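Local coordinates for protein type III effector XopAI (Xanthomonas citri, PDB 6K93) that adopts a mono-ADP-ribosyltransferase fold and probably binds arginine-containing peptides, as an effector that the bacterium delivers through type III secretion, at residues Pro86-Asn91 / Arg120-Thr125; Ser93-Gln98 / Pro192-Leu197; Thr165-Ala170 / Ala200-Ser205. All coordinates share one frame; numbering follows the deposited sequence.

Contact 1: residues Pro86-Asn91 / Arg120-Thr125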
loop_
_atom_site.group_PDB
_atom_site.type_symbol
_atom_site.label_atom_id
_atom_site.label_comp_id
_atom_site.label_asym_id
_atom_site.label_seq_id
_atom_site.Cartn_x
_atom_site.Cartn_y
_atom_site.Cartn_z
ATOM N N PRO A 86 -22.193 3.793 15.107
ATOM C CA PRO A 86 -20.971 4.522 15.481
ATOM C C PRO A 86 -19.963 4.650 14.359
ATOM O O PRO A 86 -19.075 5.509 14.458
ATOM C CB PRO A 86 -20.413 3.699 16.645
ATOM C CG PRO A 86 -20.942 2.297 16.419
ATOM C CD PRO A 86 -22.309 2.488 15.791
ATOM N N LEU A 87 -20.066 3.859 13.294
ATOM C CA LEU A 87 -19.157 4.007 12.164
ATOM C C LEU A 87 -19.744 4.904 11.086
ATOM O O LEU A 87 -20.919 4.780 10.729
ATOM C CB LEU A 87 -18.821 2.637 11.574
ATOM C CG LEU A 87 -18.120 1.664 12.486
ATOM C CD1 LEU A 87 -18.056 0.306 11.795
ATOM C CD2 LEU A 87 -16.727 2.176 12.868
ATOM N N VAL A 88 -18.915 5.799 10.564
ATOM C CA VAL A 88 -19.351 6.646 9.466
ATOM C C VAL A 88 -19.503 5.787 8.217
ATOM O O VAL A 88 -18.665 4.926 7.935
ATOM C CB VAL A 88 -18.345 7.791 9.263
ATOM C CG1 VAL A 88 -17.001 7.255 8.787
ATOM C CG2 VAL A 88 -18.904 8.819 8.285
ATOM N N GLU A 89 -20.595 5.985 7.477
ATOM C CA GLU A 89 -20.821 5.225 6.250
ATOM C C GLU A 89 -19.790 5.651 5.210
ATOM O O GLU A 89 -19.396 6.815 5.144
ATOM C CB GLU A 89 -22.254 5.430 5.699
ATOM C CG GLU A 89 -22.620 4.340 4.657
ATOM C CD GLU A 89 -24.037 4.456 4.095
ATOM O OE1 GLU A 89 -24.724 5.428 4.438
ATOM O OE2 GLU A 89 -24.447 3.574 3.307
ATOM N N LEU A 90 -19.302 4.698 4.428
ATOM C CA LEU A 90 -18.402 5.055 3.341
ATOM C C LEU A 90 -19.152 5.710 2.199
ATOM O O LEU A 90 -20.307 5.396 1.923
ATOM C CB LEU A 90 -17.656 3.839 2.785
ATOM C CG LEU A 90 -16.796 3.073 3.745
ATOM C CD1 LEU A 90 -16.280 1.831 3.020
ATOM C CD2 LEU A 90 -15.642 3.930 4.258
ATOM N N ASN A 91 -18.456 6.602 1.508
ATOM C CA ASN A 91 -18.992 7.236 0.308
ATOM C C ASN A 91 -18.977 6.231 -0.834
ATOM O O ASN A 91 -17.911 5.835 -1.322
ATOM C CB ASN A 91 -18.184 8.477 -0.062
ATOM C CG ASN A 91 -18.660 9.119 -1.352
ATOM O OD1 ASN A 91 -19.719 8.773 -1.888
ATOM N ND2 ASN A 91 -17.869 10.048 -1.868
ATOM N N ARG A 120 -9.329 9.268 7.748
ATOM C CA ARG A 120 -8.908 8.270 8.722
ATOM C C ARG A 120 -10.106 7.565 9.341
ATOM O O ARG A 120 -10.047 6.357 9.594
ATOM C CB ARG A 120 -8.012 8.936 9.769
ATOM C CG ARG A 120 -6.770 9.502 9.103
ATOM C CD ARG A 120 -5.677 9.870 10.077
ATOM N NE ARG A 120 -5.985 10.965 10.989
ATOM C CZ ARG A 120 -5.666 12.237 10.779
ATOM N NH1 ARG A 120 -5.070 12.596 9.654
ATOM N NH2 ARG A 120 -5.977 13.143 11.685
ATOM N N LYS A 121 -11.207 8.295 9.566
ATOM C CA LYS A 121 -12.419 7.673 10.088
ATOM C C LYS A 121 -13.060 6.780 9.028
ATOM O O LYS A 121 -13.606 5.718 9.347
ATOM C CB LYS A 121 -13.399 8.753 10.554
ATOM C CG LYS A 121 -14.534 8.228 11.419
ATOM C CD LYS A 121 -15.664 9.248 11.492
ATOM C CE LYS A 121 -15.229 10.536 12.179
ATOM N NZ LYS A 121 -16.406 11.366 12.560
ATOM N N GLN A 122 -12.996 7.191 7.756
ATOM C CA GLN A 122 -13.457 6.336 6.670
ATOM C C GLN A 122 -12.643 5.061 6.602
ATOM O O GLN A 122 -13.192 3.978 6.399
ATOM C CB GLN A 122 -13.392 7.087 5.344
ATOM C CG GLN A 122 -14.502 8.118 5.199
ATOM C CD GLN A 122 -14.200 9.214 4.200
ATOM O OE1 GLN A 122 -13.150 9.254 3.569
ATOM N NE2 GLN A 122 -15.158 10.127 4.047
ATOM N N PHE A 123 -11.325 5.168 6.785
ATOM C CA PHE A 123 -10.500 3.967 6.779
ATOM C C PHE A 123 -10.871 3.047 7.952
ATOM O O PHE A 123 -10.963 1.821 7.800
ATOM C CB PHE A 123 -9.013 4.361 6.812
ATOM C CG PHE A 123 -8.095 3.226 7.143
ATOM C CD1 PHE A 123 -8.124 2.064 6.395
ATOM C CD2 PHE A 123 -7.207 3.312 8.203
ATOM C CE1 PHE A 123 -7.314 1.000 6.705
ATOM C CE2 PHE A 123 -6.385 2.249 8.515
ATOM C CZ PHE A 123 -6.431 1.091 7.775
ATOM N N LYS A 124 -11.152 3.618 9.117
ATOM C CA LYS A 124 -11.637 2.814 10.241
ATOM C C LYS A 124 -12.881 2.021 9.842
ATOM O O LYS A 124 -12.965 0.813 10.090
ATOM C CB LYS A 124 -11.931 3.708 11.456
ATOM C CG LYS A 124 -12.554 2.962 12.621
ATOM C CD LYS A 124 -12.819 3.846 13.802
ATOM C CE LYS A 124 -13.355 3.010 14.942
ATOM N NZ LYS A 124 -13.589 3.818 16.163
ATOM N N THR A 125 -13.860 2.688 9.218
ATOM C CA THR A 125 -15.042 1.959 8.772
ATOM C C THR A 125 -14.678 0.883 7.764
ATOM O O THR A 125 -15.159 -0.251 7.855
ATOM C CB THR A 125 -16.057 2.905 8.162
ATOM O OG1 THR A 125 -16.516 3.771 9.181
ATOM C CG2 THR A 125 -17.244 2.128 7.573
HETATM O O HOH W 1 -15.692 5.191 11.336
#
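The flat groups that meet side chains here are backbone carbonyls, those of Val88 and Gln122. At the edge of the Val88 carbonyl, Thr125 OG1 lies in the plane and on a lone pair, donating to Val88 O at 2.7 Å with a C=O...donor angle of 136°. Thr125 CG2 also touches Val88 O, at 3.2 Å. Leu90 CD2 meets Gln122 O obliquely, tilted out of the carbonyl plane, at 3.3 Å. With chi1 at -65°, the threonine hydroxyl sits beside its own backbone N, where it can also accept a 2.7 Å bond to Thr125 OG1 from a water. That water donates to Lys121 O as well and takes a weak bond from Val88 N. Apolar carbon fills the remainder: Val88 CG1 crosses the Lys121 stem 3.6 Å from Lys121 CD, and Leu87 CD2 lies 4.0 Å from Lys124 CE. Beyond the pair, Leu90 also touches Ala194 and His195 of helix 194-209. Backbone angles from Leu87 to Leu90 are close to polyproline II, and the arrangement is that of an extended segment crossing helix 117-128 at about a right angle, near Thr125, held by one side-chain-to-backbone hydrogen bond, a shared water and apolar packing.

Contact 2: residues Ser93-Gln98 / Pro192-Leu197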
loop_
_atom_site.group_PDB
_atom_site.type_symbol
_atom_site.label_atom_id
_atom_site.label_comp_id
_atom_site.label_asym_id
_atom_site.label_seq_id
_atom_site.Cartn_x
_atom_site.Cartn_y
_atom_site.Cartn_z
ATOM N N SER A 93 -20.802 6.798 -3.755
ATOM C CA SER A 93 -21.292 7.409 -4.990
ATOM C C SER A 93 -20.145 7.629 -5.974
ATOM O O SER A 93 -19.053 8.059 -5.589
ATOM C CB SER A 93 -22.034 8.717 -4.689
ATOM O OG SER A 93 -21.126 9.770 -4.420
ATOM N N ASP A 94 -20.411 7.283 -7.229
ATOM C CA ASP A 94 -19.511 7.364 -8.361
ATOM C C ASP A 94 -18.089 7.010 -7.986
ATOM O O ASP A 94 -17.213 7.879 -7.896
ATOM C CB ASP A 94 -19.539 8.743 -9.010
ATOM C CG ASP A 94 -18.999 8.717 -10.415
ATOM O OD1 ASP A 94 -18.434 7.677 -10.831
ATOM O OD2 ASP A 94 -19.143 9.732 -11.126
ATOM N N LEU A 95 -17.867 5.714 -7.810
ATOM C CA LEU A 95 -16.547 5.237 -7.426
ATOM C C LEU A 95 -15.510 5.455 -8.522
ATOM O O LEU A 95 -14.323 5.647 -8.227
ATOM C CB LEU A 95 -16.628 3.762 -7.052
ATOM C CG LEU A 95 -17.387 3.494 -5.745
ATOM C CD1 LEU A 95 -17.670 2.011 -5.605
ATOM C CD2 LEU A 95 -16.597 4.024 -4.552
ATOM N N ILE A 96 -15.919 5.426 -9.787
ATOM C CA ILE A 96 -14.965 5.715 -10.854
ATOM C C ILE A 96 -14.468 7.158 -10.756
ATOM O O ILE A 96 -13.268 7.429 -10.892
ATOM C CB ILE A 96 -15.611 5.412 -12.221
ATOM C CG1 ILE A 96 -15.744 3.894 -12.372
ATOM C CG2 ILE A 96 -14.785 5.979 -13.340
ATOM C CD1 ILE A 96 -16.228 3.417 -13.728
ATOM N N LYS A 97 -15.374 8.103 -10.485
ATOM C CA LYS A 97 -14.938 9.484 -10.294
ATOM C C LYS A 97 -14.068 9.618 -9.047
ATOM O O LYS A 97 -13.069 10.347 -9.055
ATOM C CB LYS A 97 -16.146 10.421 -10.196
ATOM C CG LYS A 97 -15.772 11.876 -9.986
ATOM C CD LYS A 97 -16.983 12.783 -10.187
ATOM C CE LYS A 97 -16.571 14.241 -10.366
ATOM N NZ LYS A 97 -17.686 15.093 -10.879
ATOM N N GLN A 98 -14.422 8.923 -7.961
ATOM C CA GLN A 98 -13.574 8.978 -6.769
ATOM C C GLN A 98 -12.168 8.489 -7.067
ATOM O O GLN A 98 -11.187 9.060 -6.584
ATOM C CB GLN A 98 -14.159 8.129 -5.654
ATOM C CG GLN A 98 -15.368 8.701 -5.008
ATOM C CD GLN A 98 -15.720 7.913 -3.783
ATOM O OE1 GLN A 98 -14.915 7.783 -2.859
ATOM N NE2 GLN A 98 -16.930 7.363 -3.765
ATOM N N PRO A 192 -12.971 -0.151 -8.824
ATOM C CA PRO A 192 -12.692 0.389 -7.493
ATOM C C PRO A 192 -13.779 0.007 -6.505
ATOM O O PRO A 192 -14.927 -0.274 -6.867
ATOM C CB PRO A 192 -12.648 1.902 -7.724
ATOM C CG PRO A 192 -13.597 2.131 -8.814
ATOM C CD PRO A 192 -13.493 0.891 -9.725
ATOM N N THR A 193 -13.382 -0.060 -5.245
ATOM C CA THR A 193 -14.335 -0.185 -4.156
ATOM C C THR A 193 -14.114 0.956 -3.183
ATOM O O THR A 193 -13.016 1.501 -3.068
ATOM C CB THR A 193 -14.201 -1.526 -3.405
ATOM O OG1 THR A 193 -12.941 -1.577 -2.715
ATOM C CG2 THR A 193 -14.298 -2.685 -4.376
ATOM N N ALA A 194 -15.179 1.309 -2.468
ATOM C CA ALA A 194 -15.038 2.303 -1.408
ATOM C C ALA A 194 -14.020 1.865 -0.368
ATOM O O ALA A 194 -13.231 2.679 0.124
ATOM C CB ALA A 194 -16.391 2.560 -0.739
ATOM N N HIS A 195 -14.040 0.583 -0.003
ATOM C CA HIS A 195 -13.098 0.098 1.005
ATOM C C HIS A 195 -11.654 0.270 0.541
ATOM O O HIS A 195 -10.777 0.718 1.299
ATOM C CB HIS A 195 -13.364 -1.363 1.317
ATOM C CG HIS A 195 -14.669 -1.584 1.997
ATOM N ND1 HIS A 195 -15.872 -1.375 1.359
ATOM C CD2 HIS A 195 -14.965 -1.971 3.261
ATOM C CE1 HIS A 195 -16.851 -1.618 2.216
ATOM N NE2 HIS A 195 -16.327 -1.996 3.370
ATOM N N GLY A 196 -11.381 -0.115 -0.699
ATOM C CA GLY A 196 -10.039 0.013 -1.231
ATOM C C GLY A 196 -9.568 1.450 -1.288
ATOM O O GLY A 196 -8.419 1.747 -0.971
ATOM N N LEU A 197 -10.435 2.358 -1.730
ATOM C CA LEU A 197 -10.034 3.759 -1.825
ATOM C C LEU A 197 -9.732 4.336 -0.449
ATOM O O LEU A 197 -8.783 5.105 -0.280
ATOM C CB LEU A 197 -11.122 4.579 -2.532
ATOM C CG LEU A 197 -11.319 4.219 -3.997
ATOM C CD1 LEU A 197 -12.581 4.890 -4.506
ATOM C CD2 LEU A 197 -10.126 4.596 -4.852
#
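Leu95, Ile96 and Gln98 meet the start of helix 194-209, and the residues just before them prepare the turn that brings them there. Ser93 comes first: its carbonyl oxygen accepts from the far end of Gln98, with Gln98 NE2 2.9 Å from Ser93 O. Ser93 O lies close to the amide plane of Gln98, whereas the NE2 donor is tilted 34° from the Ser93 carbonyl plane. Asp94 follows as N-cap of helix 95-109; its OD1 takes the Lys97 N-H from above the carboxylate plane, with Lys97 N 3.1 Å from Asp94 OD1.

Leu95 then carries most of the contact. Its CG is anti to the carbonyl carbon (chi1 -69°), and both methyls reach the start of the opposing helix: Leu95 CD2 comes 3.7 Å from Ala194 N and 4.1 Å from Leu197 CD1, while CD1 lies by Pro192 O. Nearer its backbone, Pro192 CG presses against the peptide, 3.6 Å from Leu95 O. Ile96 adds little, its backbone N brushing the same proline ring. Gln98 closes the run by laying its aliphatic stem across Leu197, with Gln98 CB 3.8 Å from Leu197 CD1, while its amide turns back to Ser93 O and to Asn91 O. Deeper in, Leu197 continues onto Leu102 of helix 95-109.

On the partner side Thr193 is likewise an N-cap, Gly196 N donating to Thr193 OG1 at 2.9 Å. Two capped helix starts thus lie side by side. No hydrogen bond passes between the segments: the caps Asp94 and Thr193 bond within their own turns, which implies that the joining rests on van der Waals packing, chiefly of leucine, proline and alanine carbon with the Gln98 stem.

Contact 3: residues Thr165-Ala170 / Ala200-Ser205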
loop_
_atom_site.group_PDB
_atom_site.type_symbol
_atom_site.label_atom_id
_atom_site.label_comp_id
_atom_site.label_asym_id
_atom_site.label_seq_id
_atom_site.Cartn_x
_atom_site.Cartn_y
_atom_site.Cartn_z
ATOM N N THR A 165 -2.015 8.105 13.900
ATOM C CA THR A 165 -2.039 6.719 14.347
ATOM C C THR A 165 -2.719 5.824 13.326
ATOM O O THR A 165 -2.265 4.697 13.091
ATOM C CB THR A 165 -2.740 6.623 15.697
ATOM O OG1 THR A 165 -2.115 7.530 16.603
ATOM C CG2 THR A 165 -2.664 5.231 16.263
ATOM N N GLU A 166 -3.825 6.296 12.724
ATOM C CA GLU A 166 -4.525 5.474 11.751
ATOM C C GLU A 166 -3.690 5.242 10.491
ATOM O O GLU A 166 -3.852 4.224 9.820
ATOM C CB GLU A 166 -5.843 6.132 11.357
ATOM C CG GLU A 166 -6.828 6.293 12.499
ATOM C CD GLU A 166 -6.654 7.597 13.269
ATOM O OE1 GLU A 166 -5.636 8.293 13.138
ATOM O OE2 GLU A 166 -7.607 7.937 14.018
ATOM N N ASP A 167 -2.811 6.167 10.124
ATOM C CA ASP A 167 -1.931 5.920 8.985
ATOM C C ASP A 167 -0.969 4.775 9.291
ATOM O O ASP A 167 -0.713 3.928 8.430
ATOM C CB ASP A 167 -1.148 7.179 8.633
ATOM C CG ASP A 167 -1.988 8.244 7.962
ATOM O OD1 ASP A 167 -3.171 8.019 7.573
ATOM O OD2 ASP A 167 -1.444 9.368 7.815
ATOM N N LEU A 168 -0.413 4.744 10.509
ATOM C CA LEU A 168 0.420 3.614 10.897
ATOM C C LEU A 168 -0.379 2.317 10.946
ATOM O O LEU A 168 0.107 1.258 10.529
ATOM C CB LEU A 168 1.070 3.878 12.250
ATOM C CG LEU A 168 2.133 4.992 12.320
ATOM C CD1 LEU A 168 2.651 5.156 13.743
ATOM C CD2 LEU A 168 3.279 4.686 11.367
ATOM N N VAL A 169 -1.630 2.385 11.410
ATOM C CA VAL A 169 -2.492 1.203 11.385
ATOM C C VAL A 169 -2.677 0.700 9.955
ATOM O O VAL A 169 -2.689 -0.505 9.702
ATOM C CB VAL A 169 -3.845 1.505 12.062
ATOM C CG1 VAL A 169 -4.840 0.375 11.820
ATOM C CG2 VAL A 169 -3.666 1.735 13.548
ATOM N N ALA A 170 -2.782 1.614 8.996
ATOM C CA ALA A 170 -2.901 1.217 7.599
ATOM C C ALA A 170 -1.697 0.408 7.136
ATOM O O ALA A 170 -1.850 -0.531 6.345
ATOM C CB ALA A 170 -3.104 2.461 6.709
ATOM N N ALA A 200 -6.428 3.034 0.663
ATOM C CA ALA A 200 -5.338 3.611 -0.121
ATOM C C ALA A 200 -4.909 4.959 0.431
ATOM O O ALA A 200 -3.708 5.252 0.509
ATOM C CB ALA A 200 -5.767 3.725 -1.586
ATOM N N LYS A 201 -5.870 5.810 0.812
ATOM C CA LYS A 201 -5.509 7.148 1.266
ATOM C C LYS A 201 -4.622 7.089 2.496
ATOM O O LYS A 201 -3.673 7.861 2.623
ATOM C CB LYS A 201 -6.776 7.958 1.550
ATOM C CG LYS A 201 -7.609 8.173 0.310
ATOM C CD LYS A 201 -8.924 8.846 0.616
ATOM C CE LYS A 201 -9.772 8.893 -0.633
ATOM N NZ LYS A 201 -11.197 9.244 -0.323
ATOM N N CYS A 202 -4.922 6.200 3.421
ATOM C CA CYS A 202 -4.140 6.130 4.648
ATOM C C CYS A 202 -2.795 5.441 4.444
ATOM O O CYS A 202 -1.806 5.849 5.061
ATOM C CB CYS A 202 -4.959 5.459 5.740
ATOM S SG CYS A 202 -6.254 6.574 6.352
ATOM N N ILE A 203 -2.707 4.448 3.564
ATOM C CA ILE A 203 -1.400 3.858 3.285
ATOM C C ILE A 203 -0.502 4.868 2.588
ATOM O O ILE A 203 0.665 5.029 2.939
ATOM C CB ILE A 203 -1.537 2.577 2.445
ATOM C CG1 ILE A 203 -2.318 1.494 3.183
ATOM C CG2 ILE A 203 -0.148 2.066 2.055
ATOM C CD1 ILE A 203 -2.658 0.285 2.306
ATOM N N ILE A 204 -1.026 5.568 1.582
ATOM C CA ILE A 204 -0.224 6.553 0.863
ATOM C C ILE A 204 0.236 7.643 1.813
ATOM O O ILE A 204 1.393 8.059 1.780
ATOM C CB ILE A 204 -1.005 7.137 -0.327
ATOM C CG1 ILE A 204 -1.291 6.030 -1.338
ATOM C CG2 ILE A 204 -0.225 8.260 -0.989
ATOM C CD1 ILE A 204 -2.253 6.446 -2.442
ATOM N N SER A 205 -0.670 8.127 2.657
ATOM C CA SER A 205 -0.329 9.133 3.652
ATOM C C SER A 205 0.781 8.647 4.560
ATOM O O SER A 205 1.723 9.390 4.846
ATOM C CB SER A 205 -1.591 9.474 4.451
ATOM O OG SER A 205 -1.346 10.547 5.323
#
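Asp167 and Ser205 supply the polar part of this helix crossing. Ser205 OG donates to Asp167 OD2 at 2.8 Å, arriving above the carboxylate plane by 44°. Swung anti to the backbone N (chi1 -173°), the serine hydroxyl projects to the aspartate, and it also accepts from Ser115 N. The other carboxylate oxygen is taken up by Ser115 OG, so that Ser115 from the loop before helix 117-128 binds both partners and helps fix the rotation of the carboxylate in a buried setting. Three hydrogen bonds tie this small group together, two of them ending on the carboxylate, which would probably favour its ionised form.

Segments 165-170 and 200-205 cross almost at right angles, at -99°, with axes 7.7 Å apart. Both belong to the helical part of the mono-ADP-ribosyltransferase fold, which precedes the strands in the chain, and theirs is a buried crossing whose centre lies about 9 Å from the centre of the chain.

Apolar packing makes up the second kind of interaction. Ala170 CB points at the opposing helix and fits between two neighbours, 3.7 Å from Cys202 CB and 3.7 Å from Ile203 CG1. Although the isoleucine side chain starts off away from helix 165-174, its CG1 passes alongside the alanine, and elsewhere Ile203 reaches Phe246. Cys202 bridges the two regions: its CB meets Ala170 while Cys202 SG lies 3.6 Å from Asp167 OD1, a plain contact. Phe123 of helix 117-128 covers both Ala170 and Cys202.

Of the charged pairs nearby, Glu166 OE1 has a long, weak ion pair with Arg120 NE, whose side chain also touches Asp167.

Contacts 1 and 2 lie at the surface, contact 3 in the buried interior, and the chemistry changes accordingly. The outer pair join the segment before helix 95-109, and the start of that helix, to helices 117-128 and 194-209: contact 1 through a side-chain-to-backbone bond helped by water, contact 2 through van der Waals packing, with no hydrogen bond across it. In contact 3 a buried carboxylate is satisfied by hydroxyls and small residues let two helices pass closely. Helix 194-209 serves both contact 2, by its first turn, and contact 3, further along. Helix 117-128 connects contacts 1 and 3: one face carries the arm, while Phe123 packs inward on the crossing helices. Leu90 and Asn91 bring contact 1 against contact 2.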